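Local atomic coordinates of Dot/Icm T4SS effector (Legionella pneumophila, PDB entry 6VVE), a protein that acts as a Dot/Icm-translocated effector kinase, binding nucleotide with manganese and being activated by inositol hexakisphosphate from the host cell. Residues 131-136 with 205-210; 16-21 with 50-55. All coordinates share one frame; numbering follows the deposited sequence.

Contact 1. Residues 131-136 with 205-210; sequences GLWNIK and DLDGGF. With ADP (adenosine-5'-diphosphate), chain C; IHP (inositol hexakisphosphate), chain B.
Trp133 reaches from its strand to Asp207, and its indole does all the touching. The CB leaves alongside the loop rather than at it; with CG anti to the carbonyl carbon, the ring then swings over until its pyrrole edge arrives at the turn. CD1 stands 3.8 Å from Asp207 O, and NE1, the next atom, donates to that same oxygen at 2.7 Å. The bond is short but bent, 149° at the hydrogen, with the oxygen 19° out of the indole plane. CE2, on the other side of NE1, is 3.5 Å from Asp207 O. On the benzo side CZ2 meets the side chain instead: it is 3.6 Å from Asp207 CB and 3.4 Å from Asp207 OD2, the carboxylate plane being turned 64° from the ring. CH2, at the tip, still passes OD2 at 3.9 Å. Phe143 and Tyr105 meet the indole from outside the two segments.

Asp207 is presented by a type I turn, Leu206 to Gly209, closed by Gly209 N to Leu206 O at 2.8 Å. This loop begins at Asp205, whose carboxylate lies against the diphosphate of ADP, an arrangement consistent with the magnesium-binding loop that starts with the DFG aspartate in protein kinases; strand 132-134 is an outer strand of the five-stranded antiparallel sheet, as in a kinase N-lobe. Asp207 OD1 makes a salt bridge with Lys94, which also hydrogen-bonds ADP.

Three residues further along the chain from Trp133, Lys136 runs extended beyond CG, and its NZ is gripped by three phosphates of inositol hexakisphosphate through O35, O43 and O44, the closest being O43 at 2.7 Å from NZ. Asn134 ND2 adds a weak bond to O35.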
loop_
_atom_site.group_PDB
_atom_site.type_symbol
_atom_site.label_atom_id
_atom_site.label_comp_id
_atom_site.label_asym_id
_atom_site.label_seq_id
_atom_site.Cartn_x
_atom_site.Cartn_y
_atom_site.Cartn_z
ATOM N N GLY A 131 9.414 2.293 1.611
ATOM C CA GLY A 131 10.779 2.778 1.661
ATOM C C GLY A 131 11.020 3.489 2.969
ATOM O O GLY A 131 10.223 3.384 3.899
ATOM N N LEU A 132 12.133 4.221 3.031
ATOM C CA LEU A 132 12.526 4.896 4.260
ATOM C C LEU A 132 13.058 6.289 3.952
ATOM O O LEU A 132 13.654 6.530 2.896
ATOM C CB LEU A 132 13.596 4.102 5.022
ATOM C CG LEU A 132 13.221 2.673 5.403
ATOM C CD1 LEU A 132 14.443 1.935 5.951
ATOM C CD2 LEU A 132 12.087 2.665 6.410
ATOM N N TRP A 133 12.834 7.202 4.896
ATOM C CA TRP A 133 13.318 8.568 4.791
ATOM C C TRP A 133 14.735 8.630 5.353
ATOM O O TRP A 133 14.961 8.292 6.523
ATOM C CB TRP A 133 12.402 9.523 5.552
ATOM C CG TRP A 133 11.081 9.748 4.900
ATOM C CD1 TRP A 133 9.899 9.138 5.208
ATOM C CD2 TRP A 133 10.801 10.650 3.823
ATOM N NE1 TRP A 133 8.900 9.609 4.387
ATOM C CE2 TRP A 133 9.426 10.541 3.532
ATOM C CE3 TRP A 133 11.577 11.540 3.080
ATOM C CZ2 TRP A 133 8.815 11.283 2.526
ATOM C CZ3 TRP A 133 10.963 12.284 2.085
ATOM C CH2 TRP A 133 9.596 12.149 1.818
ATOM N N ASN A 134 15.679 9.054 4.522
ATOM C CA ASN A 134 17.052 9.257 4.960
ATOM C C ASN A 134 17.157 10.618 5.634
ATOM O O ASN A 134 16.792 11.646 5.044
ATOM C CB ASN A 134 18.008 9.164 3.774
ATOM C CG ASN A 134 19.460 9.077 4.209
ATOM O OD1 ASN A 134 20.017 10.032 4.759
ATOM N ND2 ASN A 134 20.082 7.931 3.957
ATOM N N ILE A 135 17.663 10.629 6.867
ATOM C CA ILE A 135 17.617 11.830 7.689
ATOM C C ILE A 135 18.977 12.165 8.285
ATOM O O ILE A 135 19.065 12.918 9.264
ATOM C CB ILE A 135 16.570 11.661 8.814
ATOM C CG1 ILE A 135 16.991 10.504 9.731
ATOM C CG2 ILE A 135 15.198 11.415 8.229
ATOM C CD1 ILE A 135 15.979 10.151 10.784
ATOM N N LYS A 136 20.046 11.622 7.702
ATOM C CA LYS A 136 21.374 11.909 8.244
ATOM C C LYS A 136 21.714 13.389 8.083
ATOM O O LYS A 136 22.517 13.931 8.845
ATOM C CB LYS A 136 22.431 11.027 7.582
ATOM C CG LYS A 136 22.651 11.253 6.093
ATOM C CD LYS A 136 23.405 10.068 5.497
ATOM C CE LYS A 136 23.715 10.282 4.020
ATOM N NZ LYS A 136 24.441 9.119 3.429
ATOM N N ASP A 205 3.601 5.959 -4.212
ATOM C CA ASP A 205 3.147 7.146 -3.481
ATOM C C ASP A 205 2.778 6.788 -2.045
ATOM O O ASP A 205 1.775 7.267 -1.511
ATOM C CB ASP A 205 1.973 7.816 -4.193
ATOM C CG ASP A 205 1.740 9.245 -3.726
ATOM O OD1 ASP A 205 2.661 9.850 -3.140
ATOM O OD2 ASP A 205 0.629 9.769 -3.939
ATOM N N LEU A 206 3.599 5.937 -1.418
ATOM C CA LEU A 206 3.392 5.509 -0.038
ATOM C C LEU A 206 4.454 6.057 0.912
ATOM O O LEU A 206 4.713 5.450 1.962
ATOM C CB LEU A 206 3.362 3.981 0.027
ATOM C CG LEU A 206 2.168 3.269 -0.597
ATOM C CD1 LEU A 206 2.410 1.769 -0.672
ATOM C CD2 LEU A 206 0.897 3.557 0.184
ATOM N N ASP A 207 5.078 7.187 0.572
ATOM C CA ASP A 207 6.184 7.683 1.386
ATOM C C ASP A 207 5.725 8.185 2.752
ATOM O O ASP A 207 6.565 8.459 3.609
ATOM C CB ASP A 207 6.933 8.793 0.646
ATOM C CG ASP A 207 6.001 9.857 0.085
ATOM O OD1 ASP A 207 5.184 9.532 -0.817
ATOM O OD2 ASP A 207 6.090 11.008 0.545
ATOM N N GLY A 208 4.426 8.337 2.971
ATOM C CA GLY A 208 3.890 8.579 4.290
ATOM C C GLY A 208 3.417 7.333 5.006
ATOM O O GLY A 208 2.850 7.442 6.099
ATOM N N GLY A 209 3.625 6.158 4.430
ATOM C CA GLY A 209 3.064 4.942 4.976
ATOM C C GLY A 209 1.573 4.848 4.702
ATOM O O GLY A 209 0.949 5.733 4.112
ATOM N N PHE A 210 0.994 3.737 5.141
ATOM C CA PHE A 210 -0.440 3.561 4.994
ATOM C C PHE A 210 -1.186 4.404 6.026
ATOM O O PHE A 210 -0.657 4.747 7.084
ATOM C CB PHE A 210 -0.838 2.094 5.151
ATOM C CG PHE A 210 -0.252 1.193 4.112
ATOM C CD1 PHE A 210 -0.654 1.282 2.798
ATOM C CD2 PHE A 210 0.692 0.238 4.460
ATOM C CE1 PHE A 210 -0.115 0.439 1.839
ATOM C CE2 PHE A 210 1.231 -0.595 3.513
ATOM C CZ PHE A 210 0.824 -0.494 2.198
HETATM P PB ADP C . 2.177 11.456 -6.964
HETATM O O1B ADP C . 0.856 10.735 -7.144
HETATM O O2B ADP C . 2.689 12.097 -8.227
HETATM O O3B ADP C . 2.250 12.344 -5.734
HETATM P PA ADP C . 4.818 10.458 -6.633
HETATM O O1A ADP C . 5.340 9.488 -5.607
HETATM O O2A ADP C . 5.130 11.925 -6.497
HETATM O O3A ADP C . 3.220 10.260 -6.654
HETATM O "O5'" ADP C . 5.346 9.951 -8.056
HETATM C "C5'" ADP C . 5.356 10.793 -9.198
HETATM C "C4'" ADP C . 5.880 10.024 -10.383
HETATM O "O4'" ADP C . 7.227 9.561 -10.166
HETATM C "C3'" ADP C . 5.035 8.773 -10.722
HETATM O "O3'" ADP C . 3.974 9.033 -11.601
HETATM C "C2'" ADP C . 6.081 7.819 -11.336
HETATM O "O2'" ADP C . 6.119 7.974 -12.742
HETATM C "C1'" ADP C . 7.420 8.248 -10.708
HETATM N N9 ADP C . 7.750 7.274 -9.648
HETATM C C8 ADP C . 7.381 7.381 -8.353
HETATM N N7 ADP C . 7.830 6.317 -7.638
HETATM C C5 ADP C . 8.496 5.519 -8.490
HETATM C C6 ADP C . 9.220 4.238 -8.389
HETATM N N6 ADP C . 9.316 3.609 -7.202
HETATM N N1 ADP C . 9.783 3.728 -9.513
HETATM C C2 ADP C . 9.690 4.361 -10.707
HETATM N N3 ADP C . 9.045 5.531 -10.859
HETATM C C4 ADP C . 8.443 6.150 -9.812
HETATM C C1 IHP B . 24.484 4.636 -1.358
HETATM C C2 IHP B . 25.880 5.283 -1.363
HETATM C C3 IHP B . 26.003 6.353 -0.276
HETATM C C4 IHP B . 25.681 5.767 1.105
HETATM C C5 IHP B . 24.237 5.230 1.123
HETATM C C6 IHP B . 24.009 4.186 0.031
HETATM O O11 IHP B . 24.514 3.485 -2.182
HETATM P P1 IHP B . 23.745 3.528 -3.623
HETATM O O21 IHP B . 22.970 2.248 -3.815
HETATM O O31 IHP B . 22.817 4.719 -3.677
HETATM O O41 IHP B . 24.783 3.659 -4.735
HETATM O O12 IHP B . 26.073 5.869 -2.628
HETATM P P2 IHP B . 27.446 5.504 -3.470
HETATM O O22 IHP B . 28.192 4.395 -2.776
HETATM O O32 IHP B . 27.064 5.061 -4.854
HETATM O O42 IHP B . 28.314 6.733 -3.538
HETATM O O13 IHP B . 25.073 7.360 -0.554
HETATM P P3 IHP B . 25.504 8.941 -0.448
HETATM O O23 IHP B . 27.015 9.058 -0.334
HETATM O O33 IHP B . 25.023 9.657 -1.703
HETATM O O43 IHP B . 24.853 9.578 0.761
HETATM O O14 IHP B . 25.822 6.752 2.080
HETATM P P4 IHP B . 26.719 6.375 3.411
HETATM O O24 IHP B . 28.136 6.061 3.008
HETATM O O34 IHP B . 26.123 5.143 4.070
HETATM O O44 IHP B . 26.712 7.536 4.376
HETATM O O15 IHP B . 23.982 4.640 2.361
HETATM P P5 IHP B . 22.917 5.358 3.377
HETATM O O25 IHP B . 23.354 5.120 4.809
HETATM O O35 IHP B . 22.860 6.840 3.118
HETATM O O45 IHP B . 21.548 4.755 3.149
HETATM O O16 IHP B . 22.624 3.919 -0.058
HETATM P P6 IHP B . 22.053 2.450 0.424
HETATM O O26 IHP B . 21.162 1.870 -0.654
HETATM O O36 IHP B . 23.205 1.511 0.685
HETATM O O46 IHP B . 21.263 2.644 1.702
#

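Contact 2. Residues 16-21 with 50-55; sequences PHYLSE and LMWKSH. With IHP (inositol hexakisphosphate), chain B.
Tyr18 and Trp52 approach from opposite directions, and their rings form an offset edge-to-face pair in which Trp52 offers its edge and Tyr18 its face. The planes stand 63° apart, with 5.8 Å between the phenol centroid and that of the six-membered indole ring. Trp52 CH2 comes within 3.9 Å of Tyr18 CZ, while the hydroxyl runs on past it to the indole edge, where Tyr18 OH lies near the indole plane, 3.3 Å from Trp52 CZ2. Both rings are buried.

Each ring's polar atom is turned to inositol hexakisphosphate. Tyr18 OH donates to O45 of one phosphate at 2.6 Å; Trp52 NE1 donates to O26 of the neighbouring one at 2.8 Å, a bond bent to 147°. The Trp52 CB points toward the other segment, and with CG between the backbone N and carbonyl carbon (chi1 60°) the six-membered ring edge ends at Tyr18. Tyr144 packs edge-to-face with the indole from outside the pair.

Neighbours along each segment extend the grip. His17 ND1 donates almost straight to O25, on the phosphate that Tyr18 holds, and Ser54 OG donates to O36, on the phosphate that Trp52 holds. The backbone N of His55 reaches a third phosphate, bonding O21 at 2.6 Å.

Strand 44-53 carries Trp52 within a classic beta bulge, Met51 and Trp52 both facing Val35 of strand 34-41. Together the loop and this edge strand of the four-stranded antiparallel sheet make two walls of a polyphosphate-binding pocket, where aromatic, imidazole, hydroxyl and backbone donors converge on the inositol hexakisphosphate that activates the kinase.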
loop_
_atom_site.group_PDB
_atom_site.type_symbol
_atom_site.label_atom_id
_atom_site.label_comp_id
_atom_site.label_asym_id
_atom_site.label_seq_id
_atom_site.Cartn_x
_atom_site.Cartn_y
_atom_site.Cartn_z
ATOM N N PRO A 16 21.388 4.856 12.358
ATOM C CA PRO A 16 21.391 6.298 12.664
ATOM C C PRO A 16 20.950 7.170 11.497
ATOM O O PRO A 16 20.558 8.324 11.714
ATOM C CB PRO A 16 22.852 6.582 13.048
ATOM C CG PRO A 16 23.403 5.260 13.469
ATOM C CD PRO A 16 22.702 4.235 12.599
ATOM N N HIS A 17 21.004 6.664 10.272
ATOM C CA HIS A 17 20.586 7.420 9.104
ATOM C C HIS A 17 19.089 7.331 8.838
ATOM O O HIS A 17 18.624 7.894 7.836
ATOM C CB HIS A 17 21.340 6.932 7.864
ATOM C CG HIS A 17 22.815 7.146 7.928
ATOM N ND1 HIS A 17 23.688 6.581 7.024
ATOM C CD2 HIS A 17 23.576 7.862 8.789
ATOM C CE1 HIS A 17 24.922 6.946 7.323
ATOM N NE2 HIS A 17 24.881 7.724 8.389
ATOM N N TYR A 18 18.327 6.641 9.697
ATOM C CA TYR A 18 16.917 6.401 9.417
ATOM C C TYR A 18 16.044 6.439 10.667
ATOM O O TYR A 18 14.898 6.907 10.617
ATOM C CB TYR A 18 16.753 5.047 8.703
ATOM C CG TYR A 18 17.331 5.024 7.307
ATOM C CD1 TYR A 18 16.695 5.689 6.266
ATOM C CD2 TYR A 18 18.515 4.354 7.030
ATOM C CE1 TYR A 18 17.224 5.681 4.977
ATOM C CE2 TYR A 18 19.051 4.335 5.756
ATOM C CZ TYR A 18 18.395 4.998 4.729
ATOM O OH TYR A 18 18.933 4.999 3.458
ATOM N N LEU A 19 16.567 5.964 11.793
ATOM C CA LEU A 19 15.775 5.823 13.000
ATOM C C LEU A 19 16.489 6.482 14.169
ATOM O O LEU A 19 17.689 6.756 14.117
ATOM C CB LEU A 19 15.503 4.345 13.324
ATOM C CG LEU A 19 14.711 3.556 12.284
ATOM C CD1 LEU A 19 14.753 2.063 12.591
ATOM C CD2 LEU A 19 13.279 4.043 12.224
ATOM N N SER A 20 15.729 6.721 15.235
ATOM C CA SER A 20 16.302 7.271 16.457
ATOM C C SER A 20 17.331 6.310 17.041
ATOM O O SER A 20 17.202 5.085 16.938
ATOM C CB SER A 20 15.203 7.548 17.481
ATOM O OG SER A 20 14.388 6.401 17.656
ATOM N N GLU A 21 18.360 6.878 17.658
ATOM C CA GLU A 21 19.456 6.111 18.222
ATOM C C GLU A 21 19.612 6.432 19.703
ATOM O O GLU A 21 19.537 7.602 20.092
ATOM C CB GLU A 21 20.772 6.428 17.490
ATOM C CG GLU A 21 21.670 5.222 17.262
ATOM C CD GLU A 21 21.026 4.190 16.355
ATOM O OE1 GLU A 21 21.494 3.032 16.335
ATOM O OE2 GLU A 21 20.045 4.543 15.665
ATOM N N LEU A 50 13.211 -7.052 3.536
ATOM C CA LEU A 50 14.047 -6.412 2.527
ATOM C C LEU A 50 13.443 -5.059 2.172
ATOM O O LEU A 50 12.229 -4.955 1.930
ATOM C CB LEU A 50 14.160 -7.300 1.293
ATOM C CG LEU A 50 14.765 -6.701 0.027
ATOM C CD1 LEU A 50 16.137 -6.085 0.271
ATOM C CD2 LEU A 50 14.856 -7.786 -1.057
HETATM N N MSE A 51 14.285 -4.028 2.146
HETATM C CA MSE A 51 13.821 -2.679 1.804
HETATM C C MSE A 51 14.172 -2.296 0.360
HETATM O O MSE A 51 13.296 -1.873 -0.388
HETATM C CB MSE A 51 14.406 -1.654 2.778
HETATM C CG MSE A 51 14.071 -1.900 4.252
HETATM SE SE MSE A 51 12.155 -1.962 4.680
HETATM C CE MSE A 51 11.570 -0.294 3.894
ATOM N N TRP A 52 15.436 -2.446 -0.032
ATOM C CA TRP A 52 15.849 -2.153 -1.401
ATOM C C TRP A 52 17.249 -2.712 -1.634
ATOM O O TRP A 52 17.931 -3.150 -0.701
ATOM C CB TRP A 52 15.816 -0.645 -1.693
ATOM C CG TRP A 52 16.720 0.180 -0.819
ATOM C CD1 TRP A 52 18.075 0.324 -0.937
ATOM C CD2 TRP A 52 16.326 0.985 0.300
ATOM N NE1 TRP A 52 18.546 1.163 0.047
ATOM C CE2 TRP A 52 17.493 1.579 0.820
ATOM C CE3 TRP A 52 15.098 1.251 0.922
ATOM C CZ2 TRP A 52 17.470 2.424 1.927
ATOM C CZ3 TRP A 52 15.074 2.094 2.016
ATOM C CH2 TRP A 52 16.255 2.672 2.507
ATOM N N LYS A 53 17.669 -2.687 -2.903
ATOM C CA LYS A 53 18.997 -3.132 -3.302
ATOM C C LYS A 53 19.947 -1.943 -3.325
ATOM O O LYS A 53 19.575 -0.846 -3.744
ATOM C CB LYS A 53 18.952 -3.803 -4.677
ATOM C CG LYS A 53 20.286 -4.396 -5.131
ATOM C CD LYS A 53 20.107 -5.308 -6.345
ATOM C CE LYS A 53 21.428 -5.930 -6.796
ATOM N NZ LYS A 53 21.810 -7.117 -5.980
ATOM N N SER A 54 21.175 -2.168 -2.869
ATOM C CA SER A 54 22.167 -1.117 -2.703
ATOM C C SER A 54 23.339 -1.319 -3.655
ATOM O O SER A 54 23.740 -2.453 -3.931
ATOM C CB SER A 54 22.681 -1.085 -1.257
ATOM O OG SER A 54 23.893 -0.351 -1.142
ATOM N N HIS A 55 23.890 -0.205 -4.145
ATOM C CA HIS A 55 25.090 -0.211 -4.968
ATOM C C HIS A 55 26.265 0.470 -4.270
ATOM O O HIS A 55 27.208 0.907 -4.934
ATOM C CB HIS A 55 24.815 0.464 -6.312
ATOM C CG HIS A 55 23.910 -0.321 -7.208
ATOM N ND1 HIS A 55 24.290 -0.745 -8.461
ATOM C CD2 HIS A 55 22.642 -0.762 -7.032
ATOM C CE1 HIS A 55 23.297 -1.411 -9.021
ATOM N NE2 HIS A 55 22.284 -1.437 -8.174
HETATM C C1 IHP B . 24.484 4.636 -1.358
HETATM C C2 IHP B . 25.880 5.283 -1.363
HETATM C C3 IHP B . 26.003 6.353 -0.276
HETATM C C4 IHP B . 25.681 5.767 1.105
HETATM C C5 IHP B . 24.237 5.230 1.123
HETATM C C6 IHP B . 24.009 4.186 0.031
HETATM O O11 IHP B . 24.514 3.485 -2.182
HETATM P P1 IHP B . 23.745 3.528 -3.623
HETATM O O21 IHP B . 22.970 2.248 -3.815
HETATM O O31 IHP B . 22.817 4.719 -3.677
HETATM O O41 IHP B . 24.783 3.659 -4.735
HETATM O O12 IHP B . 26.073 5.869 -2.628
HETATM P P2 IHP B . 27.446 5.504 -3.470
HETATM O O22 IHP B . 28.192 4.395 -2.776
HETATM O O32 IHP B . 27.064 5.061 -4.854
HETATM O O42 IHP B . 28.314 6.733 -3.538
HETATM O O13 IHP B . 25.073 7.360 -0.554
HETATM P P3 IHP B . 25.504 8.941 -0.448
HETATM O O23 IHP B . 27.015 9.058 -0.334
HETATM O O33 IHP B . 25.023 9.657 -1.703
HETATM O O43 IHP B . 24.853 9.578 0.761
HETATM O O14 IHP B . 25.822 6.752 2.080
HETATM P P4 IHP B . 26.719 6.375 3.411
HETATM O O24 IHP B . 28.136 6.061 3.008
HETATM O O34 IHP B . 26.123 5.143 4.070
HETATM O O44 IHP B . 26.712 7.536 4.376
HETATM O O15 IHP B . 23.982 4.640 2.361
HETATM P P5 IHP B . 22.917 5.358 3.377
HETATM O O25 IHP B . 23.354 5.120 4.809
HETATM O O35 IHP B . 22.860 6.840 3.118
HETATM O O45 IHP B . 21.548 4.755 3.149
HETATM O O16 IHP B . 22.624 3.919 -0.058
HETATM P P6 IHP B . 22.053 2.450 0.424
HETATM O O26 IHP B . 21.162 1.870 -0.654
HETATM O O36 IHP B . 23.205 1.511 0.685
HETATM O O46 IHP B . 21.263 2.644 1.702
#

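In the fold
The two contacts have centres 11 Å apart and meet directly through their first segments. His17 O lies 3.1 Å from Ile135 N, a probable hydrogen bond that ties 16-21 to 131-136, and Tyr18 CD1 packs 3.1 Å from Trp133 O. Both contacts reach the same inositol hexakisphosphate, with Asn134 ND2 sitting 3.2 Å from Tyr18 OH beside it in a weak bond. Contact 1 alone of the two touches ADP, through Asp205, and the side chain of Asp207 is about 6 Å from the bound manganese. Residues 131-136 thus touch inositol hexakisphosphate through Asn134 and Lys136 and, through Trp133, the loop 205-210 whose Asp205 touches ADP.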